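Local coordinates for protein chloramphenicol acetyltransferase (Bacteroides thetaiotaomicron, PDB 2I9D) that probably transfers an acetyl group from acetyl-CoA to a hydroxyl of the antibiotic chloramphenicol, at residues Leu54-Asn65 with Phe105-Tyr115. Residues are numbered along the deposited sequence; the frame is centred on the assembly and turned at random.
Sequences LHYLYAVLRAAN and FPYHNDFDTFY
Leu61 O is gripped twice by Asn65, whose backbone N and side-chain ND2 reach it from opposite faces of the carbonyl plane. The ND2 bond, 2.8 Å to Leu61 O, helps hold the Asn65 amide over one face of the Tyr107 ring, with ND2 3.5 Å from Tyr107 CG; Asn65 OD1 is in turn bonded to Ile86 N. This is one end of an aromatic cluster in the chloramphenicol acetyltransferase fold, where helix 52-66, which also packs on strands 87-93 and 146-151, meets the segment linking strand 100-105, outermost in its sheet within this chain, to helix 111-124. The short helix axes pass at 117°, and Phe114 is the knob in a hole formed by Leu54, Leu57, Tyr58 and Leu61. Tyr58 CD1 lies over the rim of the Phe114 ring, 3.6 Å from Phe114 CG, while Leu61 CD2 touches both Phe114 CE1 and Tyr107 CB. Phe111 does double duty. Its CD1 edge points at the Tyr58 face in an offset edge-to-face pair (planes at 69°), and its CZ stands over the centre of the His55 imidazole, 3.4 Å from His55 NE2. With CG anti to the backbone N (chi1 179°), Tyr58 reaches past Phe111, which meets one face of its ring, and Phe114, which lies oblique to it, bringing OH to Arg62 NH1 in a bent 3.2 Å hydrogen bond. Arg62 NE is salt-bridged to Glu66, so the guanidinium has two anchors, and Asn109 OD1 lies over one of its faces. Replacing Tyr58 with alanine would probably open a gap beside Phe114, deprive the Phe111 edge of its ring face and leave Arg62 NH1 without this acceptor. Where helix 111-124 approaches Leu54, the Tyr115 hydroxyl bonds to Ser51 N and Leu54 CD1 makes an off-centre CH-pi contact, 3.7 Å from Tyr115 CE1.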
loop_
_atom_site.group_PDB
_atom_site.type_symbol
_atom_site.label_atom_id
_atom_site.label_comp_id
_atom_site.label_asym_id
_atom_site.label_seq_id
_atom_site.Cartn_x
_atom_site.Cartn_y
_atom_site.Cartn_z
ATOM N N LEU A 54 -10.935 -13.398 -17.252
ATOM C CA LEU A 54 -12.323 -13.610 -16.881
ATOM C C LEU A 54 -12.490 -14.668 -15.805
ATOM O O LEU A 54 -13.458 -14.617 -15.031
ATOM C CB LEU A 54 -13.192 -13.920 -18.126
ATOM C CG LEU A 54 -13.339 -12.719 -19.082
ATOM C CD1 LEU A 54 -14.011 -13.128 -20.400
ATOM C CD2 LEU A 54 -14.060 -11.543 -18.401
ATOM N N HIS A 55 -11.550 -15.611 -15.736
ATOM C CA HIS A 55 -11.551 -16.596 -14.647
ATOM C C HIS A 55 -11.287 -15.963 -13.275
ATOM O O HIS A 55 -11.994 -16.250 -12.330
ATOM C CB HIS A 55 -10.553 -17.729 -14.914
ATOM C CG HIS A 55 -11.086 -18.817 -15.788
ATOM N ND1 HIS A 55 -11.379 -20.084 -15.311
ATOM C CD2 HIS A 55 -11.376 -18.835 -17.113
ATOM C CE1 HIS A 55 -11.827 -20.831 -16.304
ATOM N NE2 HIS A 55 -11.835 -20.097 -17.406
ATOM N N TYR A 56 -10.268 -15.113 -13.156
ATOM C CA TYR A 56 -10.037 -14.446 -11.872
ATOM C C TYR A 56 -10.985 -13.284 -11.603
ATOM O O TYR A 56 -11.294 -13.001 -10.447
ATOM C CB TYR A 56 -8.558 -14.104 -11.611
ATOM C CG TYR A 56 -7.894 -13.056 -12.482
ATOM C CD1 TYR A 56 -8.209 -11.680 -12.359
ATOM C CD2 TYR A 56 -6.886 -13.422 -13.369
ATOM C CE1 TYR A 56 -7.551 -10.714 -13.147
ATOM C CE2 TYR A 56 -6.224 -12.466 -14.156
ATOM C CZ TYR A 56 -6.554 -11.129 -14.031
ATOM O OH TYR A 56 -5.892 -10.214 -14.810
ATOM N N LEU A 57 -11.494 -12.667 -12.672
ATOM C CA LEU A 57 -12.500 -11.625 -12.527
ATOM C C LEU A 57 -13.755 -12.223 -11.890
ATOM O O LEU A 57 -14.347 -11.644 -10.953
ATOM C CB LEU A 57 -12.810 -10.958 -13.877
ATOM C CG LEU A 57 -13.546 -9.609 -13.823
ATOM C CD1 LEU A 57 -12.594 -8.537 -13.280
ATOM C CD2 LEU A 57 -14.087 -9.169 -15.217
ATOM N N TYR A 58 -14.147 -13.391 -12.385
ATOM C CA TYR A 58 -15.273 -14.105 -11.807
ATOM C C TYR A 58 -15.038 -14.473 -10.336
ATOM O O TYR A 58 -15.914 -14.248 -9.483
ATOM C CB TYR A 58 -15.593 -15.373 -12.614
ATOM C CG TYR A 58 -16.735 -16.143 -12.008
ATOM C CD1 TYR A 58 -18.025 -15.641 -12.064
ATOM C CD2 TYR A 58 -16.520 -17.335 -11.328
ATOM C CE1 TYR A 58 -19.093 -16.317 -11.496
ATOM C CE2 TYR A 58 -17.592 -18.034 -10.752
ATOM C CZ TYR A 58 -18.877 -17.501 -10.842
ATOM O OH TYR A 58 -19.962 -18.156 -10.293
ATOM N N ALA A 59 -13.863 -15.052 -10.063
ATOM C CA ALA A 59 -13.485 -15.467 -8.704
ATOM C C ALA A 59 -13.646 -14.322 -7.720
ATOM O O ALA A 59 -14.212 -14.498 -6.636
ATOM C CB ALA A 59 -12.055 -16.000 -8.679
ATOM N N VAL A 60 -13.152 -13.145 -8.108
ATOM C CA VAL A 60 -13.204 -11.971 -7.251
ATOM C C VAL A 60 -14.659 -11.502 -7.079
ATOM O O VAL A 60 -15.092 -11.191 -5.957
ATOM C CB VAL A 60 -12.286 -10.830 -7.811
ATOM C CG1 VAL A 60 -12.656 -9.450 -7.211
ATOM C CG2 VAL A 60 -10.827 -11.148 -7.580
ATOM N N LEU A 61 -15.400 -11.449 -8.190
ATOM C CA LEU A 61 -16.788 -10.944 -8.177
ATOM C C LEU A 61 -17.703 -11.860 -7.338
ATOM O O LEU A 61 -18.561 -11.374 -6.566
ATOM C CB LEU A 61 -17.341 -10.778 -9.600
ATOM C CG LEU A 61 -18.702 -10.084 -9.761
ATOM C CD1 LEU A 61 -18.690 -8.674 -9.176
ATOM C CD2 LEU A 61 -19.102 -10.046 -11.201
ATOM N N ARG A 62 -17.489 -13.169 -7.488
ATOM C CA ARG A 62 -18.220 -14.179 -6.741
ATOM C C ARG A 62 -17.956 -14.094 -5.244
ATOM O O ARG A 62 -18.895 -14.165 -4.461
ATOM C CB ARG A 62 -17.915 -15.584 -7.266
ATOM C CG ARG A 62 -18.684 -16.707 -6.518
ATOM C CD ARG A 62 -18.829 -17.972 -7.359
ATOM N NE ARG A 62 -19.287 -19.112 -6.566
ATOM C CZ ARG A 62 -19.464 -20.342 -7.052
ATOM N NH1 ARG A 62 -19.225 -20.595 -8.345
ATOM N NH2 ARG A 62 -19.874 -21.325 -6.246
ATOM N N ALA A 63 -16.695 -13.934 -4.842
ATOM C CA ALA A 63 -16.359 -13.756 -3.416
ATOM C C ALA A 63 -17.026 -12.530 -2.770
ATOM O O ALA A 63 -17.439 -12.572 -1.606
ATOM C CB ALA A 63 -14.843 -13.722 -3.222
ATOM N N ALA A 64 -17.149 -11.446 -3.537
ATOM C CA ALA A 64 -17.738 -10.190 -3.046
ATOM C C ALA A 64 -19.248 -10.350 -2.861
ATOM O O ALA A 64 -19.856 -9.792 -1.934
ATOM C CB ALA A 64 -17.435 -9.054 -4.012
ATOM N N ASN A 65 -19.850 -11.107 -3.767
ATOM C CA ASN A 65 -21.254 -11.437 -3.653
ATOM C C ASN A 65 -21.515 -12.388 -2.494
ATOM O O ASN A 65 -22.492 -12.189 -1.752
ATOM C CB ASN A 65 -21.762 -11.992 -4.972
ATOM C CG ASN A 65 -22.151 -10.890 -5.930
ATOM O OD1 ASN A 65 -23.219 -10.306 -5.796
ATOM N ND2 ASN A 65 -21.279 -10.584 -6.888
ATOM N N PHE A 105 -19.755 -5.569 -16.039
ATOM C CA PHE A 105 -19.993 -6.995 -16.243
ATOM C C PHE A 105 -20.978 -7.463 -15.174
ATOM O O PHE A 105 -20.713 -7.309 -13.980
ATOM C CB PHE A 105 -18.687 -7.826 -16.155
ATOM C CG PHE A 105 -17.639 -7.411 -17.144
ATOM C CD1 PHE A 105 -17.550 -8.039 -18.394
ATOM C CD2 PHE A 105 -16.751 -6.361 -16.842
ATOM C CE1 PHE A 105 -16.581 -7.646 -19.337
ATOM C CE2 PHE A 105 -15.790 -5.955 -17.776
ATOM C CZ PHE A 105 -15.691 -6.603 -19.017
ATOM N N PRO A 106 -22.131 -8.008 -15.596
ATOM C CA PRO A 106 -23.086 -8.497 -14.584
ATOM C C PRO A 106 -22.608 -9.790 -13.939
ATOM O O PRO A 106 -22.026 -10.646 -14.611
ATOM C CB PRO A 106 -24.377 -8.739 -15.395
ATOM C CG PRO A 106 -23.872 -9.063 -16.809
ATOM C CD PRO A 106 -22.633 -8.162 -16.976
ATOM N N TYR A 107 -22.836 -9.922 -12.643
ATOM C CA TYR A 107 -22.619 -11.200 -11.990
ATOM C C TYR A 107 -23.672 -12.281 -12.378
ATOM O O TYR A 107 -24.873 -12.016 -12.437
ATOM C CB TYR A 107 -22.561 -11.012 -10.477
ATOM C CG TYR A 107 -22.339 -12.290 -9.706
ATOM C CD1 TYR A 107 -21.169 -13.047 -9.872
ATOM C CD2 TYR A 107 -23.290 -12.738 -8.799
ATOM C CE1 TYR A 107 -20.971 -14.206 -9.157
ATOM C CE2 TYR A 107 -23.097 -13.897 -8.073
ATOM C CZ TYR A 107 -21.954 -14.627 -8.258
ATOM O OH TYR A 107 -21.797 -15.786 -7.529
ATOM N N HIS A 108 -23.194 -13.492 -12.648
ATOM C CA HIS A 108 -24.057 -14.666 -12.761
ATOM C C HIS A 108 -23.451 -15.752 -11.881
ATOM O O HIS A 108 -22.226 -15.942 -11.898
ATOM C CB HIS A 108 -24.140 -15.162 -14.215
ATOM C CG HIS A 108 -24.693 -14.151 -15.172
ATOM N ND1 HIS A 108 -26.004 -13.721 -15.126
ATOM C CD2 HIS A 108 -24.116 -13.488 -16.205
ATOM C CE1 HIS A 108 -26.208 -12.828 -16.081
ATOM N NE2 HIS A 108 -25.080 -12.672 -16.753
ATOM N N ASN A 109 -24.288 -16.466 -11.123
ATOM C CA ASN A 109 -23.795 -17.535 -10.227
ATOM C C ASN A 109 -23.226 -18.758 -10.976
ATOM O O ASN A 109 -22.465 -19.560 -10.411
ATOM C CB ASN A 109 -24.854 -17.924 -9.187
ATOM C CG ASN A 109 -24.312 -18.863 -8.087
ATOM O OD1 ASN A 109 -23.106 -19.179 -8.021
ATOM N ND2 ASN A 109 -25.224 -19.315 -7.208
ATOM N N ASP A 110 -23.566 -18.869 -12.254
ATOM C CA ASP A 110 -23.034 -19.921 -13.107
ATOM C C ASP A 110 -21.879 -19.374 -13.961
ATOM O O ASP A 110 -22.077 -18.477 -14.788
ATOM C CB ASP A 110 -24.166 -20.505 -13.977
ATOM C CG ASP A 110 -23.649 -21.313 -15.159
ATOM O OD1 ASP A 110 -22.821 -22.230 -14.947
ATOM O OD2 ASP A 110 -24.059 -21.026 -16.307
ATOM N N PHE A 111 -20.680 -19.916 -13.769
ATOM C CA PHE A 111 -19.508 -19.415 -14.491
ATOM C C PHE A 111 -19.659 -19.309 -16.014
ATOM O O PHE A 111 -19.275 -18.301 -16.595
ATOM C CB PHE A 111 -18.230 -20.196 -14.146
ATOM C CG PHE A 111 -17.035 -19.752 -14.938
ATOM C CD1 PHE A 111 -16.394 -18.559 -14.635
ATOM C CD2 PHE A 111 -16.578 -20.502 -16.021
ATOM C CE1 PHE A 111 -15.293 -18.136 -15.365
ATOM C CE2 PHE A 111 -15.473 -20.081 -16.778
ATOM C CZ PHE A 111 -14.829 -18.905 -16.443
ATOM N N ASP A 112 -20.193 -20.351 -16.653
ATOM C CA ASP A 112 -20.345 -20.375 -18.109
ATOM C C ASP A 112 -21.203 -19.224 -18.613
ATOM O O ASP A 112 -20.903 -18.627 -19.646
ATOM C CB ASP A 112 -20.940 -21.704 -18.590
ATOM C CG ASP A 112 -20.087 -22.901 -18.218
ATOM O OD1 ASP A 112 -18.887 -22.722 -17.919
ATOM O OD2 ASP A 112 -20.619 -24.037 -18.233
ATOM N N THR A 113 -22.271 -18.932 -17.881
ATOM C CA THR A 113 -23.164 -17.818 -18.189
ATOM C C THR A 113 -22.423 -16.492 -18.023
ATOM O O THR A 113 -22.474 -15.634 -18.921
ATOM C CB THR A 113 -24.420 -17.829 -17.270
ATOM O OG1 THR A 113 -25.123 -19.054 -17.447
ATOM C CG2 THR A 113 -25.365 -16.672 -17.587
ATOM N N PHE A 114 -21.740 -16.333 -16.887
ATOM C CA PHE A 114 -20.920 -15.141 -16.653
ATOM C C PHE A 114 -19.866 -14.999 -17.748
ATOM O O PHE A 114 -19.739 -13.939 -18.352
ATOM C CB PHE A 114 -20.256 -15.142 -15.259
ATOM C CG PHE A 114 -19.236 -14.038 -15.081
ATOM C CD1 PHE A 114 -19.622 -12.774 -14.617
ATOM C CD2 PHE A 114 -17.901 -14.240 -15.418
ATOM C CE1 PHE A 114 -18.685 -11.740 -14.474
ATOM C CE2 PHE A 114 -16.966 -13.221 -15.270
ATOM C CZ PHE A 114 -17.353 -11.969 -14.803
ATOM N N TYR A 115 -19.141 -16.087 -18.007
ATOM C CA TYR A 115 -18.069 -16.091 -18.983
ATOM C C TYR A 115 -18.527 -15.596 -20.358
ATOM O O TYR A 115 -17.881 -14.721 -20.965
ATOM C CB TYR A 115 -17.397 -17.469 -19.120
ATOM C CG TYR A 115 -16.205 -17.359 -20.038
ATOM C CD1 TYR A 115 -14.946 -17.023 -19.529
ATOM C CD2 TYR A 115 -16.347 -17.494 -21.437
ATOM C CE1 TYR A 115 -13.860 -16.854 -20.367
ATOM C CE2 TYR A 115 -15.244 -17.331 -22.297
ATOM C CZ TYR A 115 -14.006 -17.010 -21.743
ATOM O OH TYR A 115 -12.901 -16.833 -22.547
#